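Local coordinates for PqqA binding protein (Xanthomonas campestris pv. campestris, PDB 3G2B) that probably binds the peptide PqqA and presents it to PqqE during biosynthesis of the cofactor pyrroloquinoline quinone, at residues R51-G54 / T55-L58; D70-A73 / S74-E77; D79-E82 / L83-L87. One frame throughout, in Å; residues are numbered along the deposited sequence.

Contact 1 of 3, residues R51-G54 / T55-L58; sequences RYDG and TQSL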
ATOM      1  N   ARG A  51       8.166  13.980  13.185  1.00 14.23           N
ATOM      2  CA  ARG A  51       9.020  14.997  12.579  1.00 14.23           C
ATOM      3  C   ARG A  51       8.798  15.249  11.088  1.00 14.46           C
ATOM      4  O   ARG A  51       9.198  16.296  10.580  1.00 13.52           O
ATOM      5  CB  ARG A  51      10.497  14.663  12.835  1.00 14.35           C
ATOM      6  CG  ARG A  51      10.880  14.692  14.308  1.00 17.81           C
ATOM      7  CD  ARG A  51      10.589  16.057  14.918  1.00 19.96           C
ATOM      8  NE  ARG A  51      10.765  16.067  16.368  1.00 23.02           N
ATOM      9  CZ  ARG A  51      11.939  16.132  16.988  1.00 24.79           C
ATOM     10  NH1 ARG A  51      11.986  16.130  18.313  1.00 23.74           N
ATOM     11  NH2 ARG A  51      13.064  16.214  16.291  1.00 27.54           N
ATOM     12  N   TYR A  52       8.179  14.304  10.381  1.00 11.89           N
ATOM     13  CA  TYR A  52       7.913  14.497   8.954  1.00 13.32           C
ATOM     14  C   TYR A  52       7.083  15.770   8.804  1.00 13.90           C
ATOM     15  O   TYR A  52       6.130  15.971   9.552  1.00 15.45           O
ATOM     16  CB  TYR A  52       7.088  13.343   8.379  1.00 10.99           C
ATOM     17  CG  TYR A  52       7.769  11.994   8.266  1.00  9.25           C
ATOM     18  CD1 TYR A  52       7.032  10.824   8.440  1.00  8.52           C
ATOM     19  CD2 TYR A  52       9.122  11.878   7.942  1.00  7.53           C
ATOM     20  CE1 TYR A  52       7.613   9.569   8.295  1.00 10.10           C
ATOM     21  CE2 TYR A  52       9.723  10.612   7.791  1.00  9.22           C
ATOM     22  CZ  TYR A  52       8.956   9.465   7.971  1.00  9.63           C
ATOM     23  OH  TYR A  52       9.517   8.205   7.838  1.00  9.63           O
ATOM     24  N   ASP A  53       7.438  16.619   7.843  1.00 14.53           N
ATOM     25  CA  ASP A  53       6.685  17.851   7.606  1.00 15.06           C
ATOM     26  C   ASP A  53       6.676  18.250   6.133  1.00 15.97           C
ATOM     27  O   ASP A  53       6.334  19.389   5.787  1.00 17.03           O
ATOM     28  CB  ASP A  53       7.236  19.001   8.463  1.00 15.54           C
ATOM     29  CG  ASP A  53       8.655  19.396   8.090  1.00 15.06           C
ATOM     30  OD1 ASP A  53       9.217  20.284   8.773  1.00 20.06           O
ATOM     31  OD2 ASP A  53       9.218  18.834   7.131  1.00 14.40           O
ATOM     32  N   GLY A  54       7.043  17.304   5.271  1.00 14.65           N
ATOM     33  CA  GLY A  54       7.064  17.548   3.839  1.00 15.50           C
ATOM     34  C   GLY A  54       8.052  18.615   3.415  1.00 16.40           C
ATOM     35  O   GLY A  54       7.970  19.135   2.300  1.00 17.82           O
ATOM     36  N   THR A  55       8.996  18.930   4.299  1.00 15.30           N
ATOM     37  CA  THR A  55       9.997  19.955   4.022  1.00 15.80           C
ATOM     38  C   THR A  55      11.390  19.443   4.384  1.00 15.67           C
ATOM     39  O   THR A  55      12.291  19.402   3.544  1.00 17.33           O
ATOM     40  CB  THR A  55       9.705  21.226   4.842  1.00 17.47           C
ATOM     41  OG1 THR A  55       8.330  21.603   4.667  1.00 18.31           O
ATOM     42  CG2 THR A  55      10.595  22.368   4.392  1.00 18.57           C
ATOM     43  N   GLN A  56      11.558  19.057   5.646  1.00 15.14           N
ATOM     44  CA  GLN A  56      12.833  18.533   6.130  1.00 15.09           C
ATOM     45  C   GLN A  56      13.145  17.218   5.426  1.00 13.62           C
ATOM     46  O   GLN A  56      12.248  16.409   5.191  1.00 13.35           O
ATOM     47  CB  GLN A  56      12.760  18.279   7.640  1.00 17.81           C
ATOM     48  CG  GLN A  56      12.456  19.513   8.468  1.00 22.07           C
ATOM     49  CD  GLN A  56      13.615  20.488   8.500  1.00 25.67           C
ATOM     50  OE1 GLN A  56      13.431  21.696   8.335  1.00 28.37           O
ATOM     51  NE2 GLN A  56      14.817  19.969   8.727  1.00 25.17           N
ATOM     52  N   SER A  57      14.413  17.001   5.097  1.00 11.91           N
ATOM     53  CA  SER A  57      14.824  15.765   4.436  1.00 11.21           C
ATOM     54  C   SER A  57      15.157  14.741   5.507  1.00 10.96           C
ATOM     55  O   SER A  57      15.297  15.094   6.679  1.00 11.90           O
ATOM     56  CB  SER A  57      16.064  16.005   3.579  1.00 12.50           C
ATOM     57  OG  SER A  57      17.188  16.277   4.399  1.00 14.43           O
ATOM     58  N   LEU A  58      15.291  13.478   5.112  1.00  9.32           N
ATOM     59  CA  LEU A  58      15.626  12.435   6.079  1.00  8.18           C
ATOM     60  C   LEU A  58      17.005  12.715   6.667  1.00  9.29           C
ATOM     61  O   LEU A  58      17.262  12.422   7.833  1.00  8.65           O
ATOM     62  CB  LEU A  58      15.604  11.054   5.419  1.00  8.37           C
ATOM     63  CG  LEU A  58      14.263  10.642   4.803  1.00  9.12           C
ATOM     64  CD1 LEU A  58      14.346   9.175   4.368  1.00 10.43           C
ATOM     65  CD2 LEU A  58      13.136  10.832   5.812  1.00  8.49           C
TER
HETATM   66  O   HOH W   1       9.872  15.650   6.328  1.00 13.58           O
HETATM   67  O   HOH W   2      10.830  22.520   8.161  1.00 36.73           O

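Contact 2 of 3, residues D70-A73 / S74-E77; sequences DADA and SEIE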
ATOM      1  N   ASP A  70      22.055  12.570  21.504  1.00 17.39           N
ATOM      2  CA  ASP A  70      23.475  12.282  21.688  1.00 18.88           C
ATOM      3  C   ASP A  70      23.807  10.922  21.092  1.00 17.96           C
ATOM      4  O   ASP A  70      24.516  10.113  21.704  1.00 16.06           O
ATOM      5  CB  ASP A  70      23.820  12.292  23.179  1.00 23.78           C
ATOM      6  CG  ASP A  70      23.510  13.620  23.842  1.00 28.66           C
ATOM      7  OD1 ASP A  70      24.103  14.643  23.437  1.00 32.02           O
ATOM      8  OD2 ASP A  70      22.670  13.641  24.768  1.00 32.78           O
ATOM      9  N   ALA A  71      23.279  10.670  19.899  1.00 16.20           N
ATOM     10  CA  ALA A  71      23.504   9.406  19.209  1.00 15.26           C
ATOM     11  C   ALA A  71      24.345   9.625  17.960  1.00 14.93           C
ATOM     12  O   ALA A  71      24.546  10.760  17.526  1.00 14.62           O
ATOM     13  CB  ALA A  71      22.162   8.769  18.830  1.00 13.66           C
ATOM     14  N   ASP A  72      24.844   8.535  17.393  1.00 14.09           N
ATOM     15  CA  ASP A  72      25.656   8.613  16.183  1.00 13.67           C
ATOM     16  C   ASP A  72      24.759   8.895  14.981  1.00 12.71           C
ATOM     17  O   ASP A  72      23.822   8.144  14.711  1.00 11.80           O
ATOM     18  CB  ASP A  72      26.399   7.305  15.958  1.00 14.84           C
ATOM     19  CG  ASP A  72      27.305   7.362  14.755  1.00 16.96           C
ATOM     20  OD1 ASP A  72      28.433   7.880  14.882  1.00 20.83           O
ATOM     21  OD2 ASP A  72      26.881   6.908  13.676  1.00 17.00           O
ATOM     22  N   ALA A  73      25.061   9.967  14.254  1.00 14.04           N
ATOM     23  CA  ALA A  73      24.265  10.375  13.099  1.00 12.83           C
ATOM     24  C   ALA A  73      24.205   9.371  11.950  1.00 11.20           C
ATOM     25  O   ALA A  73      23.162   9.214  11.315  1.00 11.80           O
ATOM     26  CB  ALA A  73      24.765  11.719  12.585  1.00 11.87           C
ATOM     27  N   SER A  74      25.315   8.695  11.673  1.00 11.20           N
ATOM     28  CA  SER A  74      25.330   7.719  10.588  1.00 11.63           C
ATOM     29  C   SER A  74      24.329   6.609  10.897  1.00 10.60           C
ATOM     30  O   SER A  74      23.545   6.204  10.037  1.00 11.09           O
ATOM     31  CB  SER A  74      26.733   7.127  10.428  1.00 13.04           C
ATOM     32  OG  SER A  74      26.768   6.199   9.359  1.00 17.96           O
ATOM     33  N   GLU A  75      24.364   6.129  12.136  1.00 10.53           N
ATOM     34  CA  GLU A  75      23.464   5.074  12.591  1.00 10.08           C
ATOM     35  C   GLU A  75      22.005   5.514  12.518  1.00  9.93           C
ATOM     36  O   GLU A  75      21.149   4.786  12.015  1.00  8.61           O
ATOM     37  CB  GLU A  75      23.809   4.681  14.031  1.00 12.57           C
ATOM     38  CG  GLU A  75      25.120   3.917  14.154  1.00 17.81           C
ATOM     39  CD  GLU A  75      25.523   3.653  15.592  1.00 21.00           C
ATOM     40  OE1 GLU A  75      24.623   3.428  16.431  1.00 20.80           O
ATOM     41  OE2 GLU A  75      26.744   3.653  15.876  1.00 22.71           O
ATOM     42  N   ILE A  76      21.720   6.704  13.031  1.00 10.20           N
ATOM     43  CA  ILE A  76      20.360   7.211  13.013  1.00  9.40           C
ATOM     44  C   ILE A  76      19.858   7.425  11.581  1.00  8.71           C
ATOM     45  O   ILE A  76      18.696   7.153  11.278  1.00  8.98           O
ATOM     46  CB  ILE A  76      20.255   8.529  13.817  1.00  9.00           C
ATOM     47  CG1 ILE A  76      20.588   8.268  15.295  1.00 10.66           C
ATOM     48  CG2 ILE A  76      18.853   9.113  13.689  1.00  9.71           C
ATOM     49  CD1 ILE A  76      19.704   7.223  15.962  1.00 11.20           C
ATOM     50  N   GLU A  77      20.727   7.894  10.689  1.00  8.12           N
ATOM     51  CA  GLU A  77      20.303   8.102   9.308  1.00  8.51           C
ATOM     52  C   GLU A  77      19.878   6.770   8.696  1.00  8.60           C
ATOM     53  O   GLU A  77      18.871   6.688   7.997  1.00  7.88           O
ATOM     54  CB  GLU A  77      21.425   8.736   8.479  1.00  8.36           C
ATOM     55  CG  GLU A  77      21.001   9.035   7.039  1.00  8.70           C
ATOM     56  CD  GLU A  77      21.987   9.917   6.290  1.00  9.50           C
ATOM     57  OE1 GLU A  77      22.506   9.479   5.237  1.00 11.56           O
ATOM     58  OE2 GLU A  77      22.231  11.054   6.744  1.00 10.30           O
TER
HETATM   59  O   HOH W   3      24.152   6.004  18.678  1.00 19.79           O
HETATM   60  O   HOH W   4      28.296   4.503  13.482  1.00 20.30           O
HETATM   61  O   HOH W   5      28.086   9.723  12.359  1.00 27.11           O

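Contact 3 of 3, residues D79-E82 / L83-L87; sequences DVIE and LTTTL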
ATOM      1  N   ASP A  79      18.669   4.183  10.246  1.00  9.93           N
ATOM      2  CA  ASP A  79      17.395   3.825  10.853  1.00 10.86           C
ATOM      3  C   ASP A  79      16.236   4.645  10.290  1.00 10.14           C
ATOM      4  O   ASP A  79      15.149   4.111  10.035  1.00 10.76           O
ATOM      5  CB  ASP A  79      17.485   3.984  12.374  1.00 11.81           C
ATOM      6  CG  ASP A  79      18.237   2.834  13.038  1.00 14.38           C
ATOM      7  OD1 ASP A  79      18.956   2.090  12.333  1.00 14.91           O
ATOM      8  OD2 ASP A  79      18.111   2.669  14.265  1.00 18.30           O
ATOM      9  N   VAL A  80      16.472   5.939  10.089  1.00  9.26           N
ATOM     10  CA  VAL A  80      15.446   6.822   9.545  1.00  8.64           C
ATOM     11  C   VAL A  80      15.089   6.399   8.128  1.00  9.66           C
ATOM     12  O   VAL A  80      13.919   6.335   7.762  1.00  8.92           O
ATOM     13  CB  VAL A  80      15.920   8.301   9.540  1.00  8.19           C
ATOM     14  CG1 VAL A  80      14.937   9.172   8.757  1.00 10.20           C
ATOM     15  CG2 VAL A  80      16.040   8.806  10.962  1.00  9.88           C
ATOM     16  N   ILE A  81      16.101   6.105   7.320  1.00  8.74           N
ATOM     17  CA  ILE A  81      15.844   5.683   5.952  1.00 10.04           C
ATOM     18  C   ILE A  81      15.113   4.342   5.917  1.00  9.54           C
ATOM     19  O   ILE A  81      14.188   4.162   5.131  1.00  9.70           O
ATOM     20  CB  ILE A  81      17.152   5.593   5.148  1.00 10.72           C
ATOM     21  CG1 ILE A  81      17.749   6.993   5.000  1.00 12.12           C
ATOM     22  CG2 ILE A  81      16.885   4.976   3.783  1.00 13.93           C
ATOM     23  CD1 ILE A  81      19.070   7.036   4.246  1.00 13.54           C
ATOM     24  N   GLU A  82      15.522   3.409   6.773  1.00 10.78           N
ATOM     25  CA  GLU A  82      14.874   2.100   6.822  1.00 11.77           C
ATOM     26  C   GLU A  82      13.391   2.249   7.159  1.00 10.61           C
ATOM     27  O   GLU A  82      12.534   1.664   6.494  1.00  9.84           O
ATOM     28  CB  GLU A  82      15.549   1.206   7.869  1.00 14.95           C
ATOM     29  CG  GLU A  82      14.791  -0.095   8.140  1.00 22.69           C
ATOM     30  CD  GLU A  82      15.422  -0.940   9.240  1.00 26.91           C
ATOM     31  OE1 GLU A  82      15.724  -0.393  10.324  1.00 27.86           O
ATOM     32  OE2 GLU A  82      15.605  -2.156   9.022  1.00 30.19           O
ATOM     33  N   LEU A  83      13.087   3.039   8.186  1.00 10.54           N
ATOM     34  CA  LEU A  83      11.698   3.248   8.588  1.00 10.90           C
ATOM     35  C   LEU A  83      10.873   3.886   7.480  1.00 11.25           C
ATOM     36  O   LEU A  83       9.764   3.437   7.174  1.00 11.83           O
ATOM     37  CB  LEU A  83      11.624   4.144   9.829  1.00 11.94           C
ATOM     38  CG  LEU A  83      10.216   4.660  10.155  1.00 14.81           C
ATOM     39  CD1 LEU A  83       9.348   3.504  10.630  1.00 15.99           C
ATOM     40  CD2 LEU A  83      10.300   5.744  11.220  1.00 15.33           C
ATOM     41  N   THR A  84      11.412   4.946   6.890  1.00 10.39           N
ATOM     42  CA  THR A  84      10.716   5.668   5.835  1.00 10.22           C
ATOM     43  C   THR A  84      10.437   4.771   4.640  1.00 10.05           C
ATOM     44  O   THR A  84       9.382   4.863   4.015  1.00 10.12           O
ATOM     45  CB  THR A  84      11.531   6.894   5.398  1.00 10.95           C
ATOM     46  OG1 THR A  84      11.812   7.692   6.554  1.00 10.20           O
ATOM     47  CG2 THR A  84      10.757   7.720   4.385  1.00 11.64           C
ATOM     48  N   THR A  85      11.386   3.893   4.328  1.00  9.80           N
ATOM     49  CA  THR A  85      11.210   2.965   3.225  1.00 11.00           C
ATOM     50  C   THR A  85      10.004   2.068   3.515  1.00 11.54           C
ATOM     51  O   THR A  85       9.163   1.849   2.647  1.00 12.03           O
ATOM     52  CB  THR A  85      12.463   2.098   3.037  1.00 13.00           C
ATOM     53  OG1 THR A  85      13.558   2.937   2.647  1.00 13.98           O
ATOM     54  CG2 THR A  85      12.230   1.040   1.968  1.00 14.34           C
ATOM     55  N   THR A  86       9.922   1.561   4.742  1.00 12.01           N
ATOM     56  CA  THR A  86       8.808   0.704   5.139  1.00 12.06           C
ATOM     57  C   THR A  86       7.476   1.447   5.067  1.00 11.96           C
ATOM     58  O   THR A  86       6.487   0.925   4.542  1.00 11.58           O
ATOM     59  CB  THR A  86       9.014   0.173   6.570  1.00 12.92           C
ATOM     60  OG1 THR A  86      10.171  -0.675   6.588  1.00 14.31           O
ATOM     61  CG2 THR A  86       7.796  -0.624   7.036  1.00 12.98           C
ATOM     62  N   LEU A  87       7.447   2.670   5.589  1.00 10.27           N
ATOM     63  CA  LEU A  87       6.213   3.451   5.561  1.00 10.86           C
ATOM     64  C   LEU A  87       5.826   3.821   4.133  1.00 11.96           C
ATOM     65  O   LEU A  87       4.641   3.916   3.803  1.00 11.64           O
ATOM     66  CB  LEU A  87       6.359   4.713   6.419  1.00 11.84           C
ATOM     67  CG  LEU A  87       6.629   4.473   7.907  1.00 11.56           C
ATOM     68  CD1 LEU A  87       6.612   5.821   8.639  1.00 11.95           C
ATOM     69  CD2 LEU A  87       5.577   3.539   8.495  1.00 11.74           C
TER
HETATM   70  O   HOH W   6      12.877  -0.815   5.040  1.00 25.83           O

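Contact 1 of 3, residues R51-G54 / T55-L58
Asp53 reaches forward to Thr55 and Gln56, and its carboxylate gathers the backbone of the turn around one oxygen. From CB, CG is set between the backbone N and the carbonyl carbon (chi1 65°), which folds the side chain over the residues that follow. Asp53 CG itself lies 3.8 Å from Gln56 CG. At the tip the two oxygens divide the work. Asp53 OD1 rests against Gln56 CG at 3.3 Å, and a water that donates to both OD1 and Gln56 OE1 ties the two side-chain ends together. OD2 takes two backbone N-H groups. Gln56 N comes in on the syn lone pair of Asp53 OD2, at 2.8 Å and nearly straight at 162°. Thr55 N, also 2.8 Å from Asp53 OD2, arrives from above the carboxylate plane with a more bent bond. The bond that Asp53 OD2 accepts from the N-H two residues ahead defines an Asx turn, and here it shapes the link between helices 44-51 and 58-68 in a protein of the helix-turn-helix clan. Gly54, at positive phi, carries the chain round the bend. Thr55 OG1 turns back to donate to Asp53 O at 3.2 Å, from above the carbonyl plane. A second water accepts from Asp53 N and donates to Gln56 O, spanning the turn on the backbone side. The apolar contact is made by Tyr52, whose CE2 at the ring edge meets Leu58 CD2 at 4.0 Å, while the phenol OH bonds to Thr84 on helix 73-89. Backbone hydrogen bonds from Gly54 and Leu58 run to the second subunit.

Contact 2 of 3, residues D70-A73 / S74-E77
Asp72 holds CG anti to its backbone N (chi1 -177°), which brings OD2 to the first turn of helix 73-89, and Glu75 keeps CG beside its own N (chi1 -71°), which turns its extended chain back to the cap. The two side chains cross at about a right angle. Asp72 is the N-cap. Its OD2 accepts from Glu75 N through the anti lone pair, 3.1 Å between the two atoms, and Asp72 O takes up Ile76 N at 3.1 Å. Glu77 N closes the next helical bond on Ala73 O at 2.8 Å. The return half of a capping box is made only indirectly: a water accepts from Asp72 N and gives a weak bond to Glu75 OE1. Beneath the cap, Ala71 CB and Ile76 CG1 touch at 3.9 Å, pairing the residue before the cap with the fourth of the helix as in a hydrophobic staple, and Ile76 continues onto Ala62 and Ala66 of helix 58-68. Asp72 OD2 and Glu75 OE2 stand only 3.9 Å apart; another water donates to Glu75 OE2 and, weakly, to Asp72 OD2. Two like charges this close should repel, a cost that this water would only partly offset, with the positive end of the helix dipole probably contributing.

Contact 3 of 3, residues D79-E82 / L83-L87
Leu83 and Glu82, the adjoining pair at the middle of this stretch, lose the most surface to the contact, and what they meet is mostly backbone, touched by the bases of side chains. Leu83 N donates to Asp79 O at 3.0 Å, and Leu83 CB lies against that same oxygen. Glu82 O accepts from Thr86 N at 3.1 Å and from a water that also bonds to Thr86 OG1. Ile81 adds a doubled version of the helical bond: its O receives Thr85 N at 2.9 Å and Thr85 OG1 at 2.8 Å, from opposite faces of the carbonyl plane. Thr85 can do this because chi1 of -65° puts OG1 beside its own backbone N, turned back toward the preceding turn. Thr84 repeats the pattern one residue earlier, with Thr84 OG1 2.8 Å from Val80 O, while its hydroxyl also bonds to Tyr52 OH. Around helix 73-89, Leu83 packs on Ala45 and Val48 of helix 44-51, Val80 bridges helices 44-51 and 58-68 by touching Val48 and Leu58, Ile81 also meets Leu58, and Thr84 lies between Leu58 and Leu93 of strand 93-94, where Leu87 packs too, with Ile7 of the second subunit against Thr85.

Contacts 2 and 3 share helix 73-89, the first at its exposed start and the second further along, where the helix is partly buried. Contact 1, also partly buried, shapes the loop between helices 44-51 and 58-68 and touches contact 3 directly, through the Tyr52-Thr84 pair and through Leu58 on Val80. Place and chemistry go together. An aspartate carboxylate takes two backbone N-H groups in contact 1 and that of Glu75 in contact 2, assisted by waters; in contact 3 threonine hydroxyls instead add second donors to regular helical bonds. The second subunit packs against contacts 1 and 3, but reaches contact 2 only through a salt bridge from its Arg9 to Glu77.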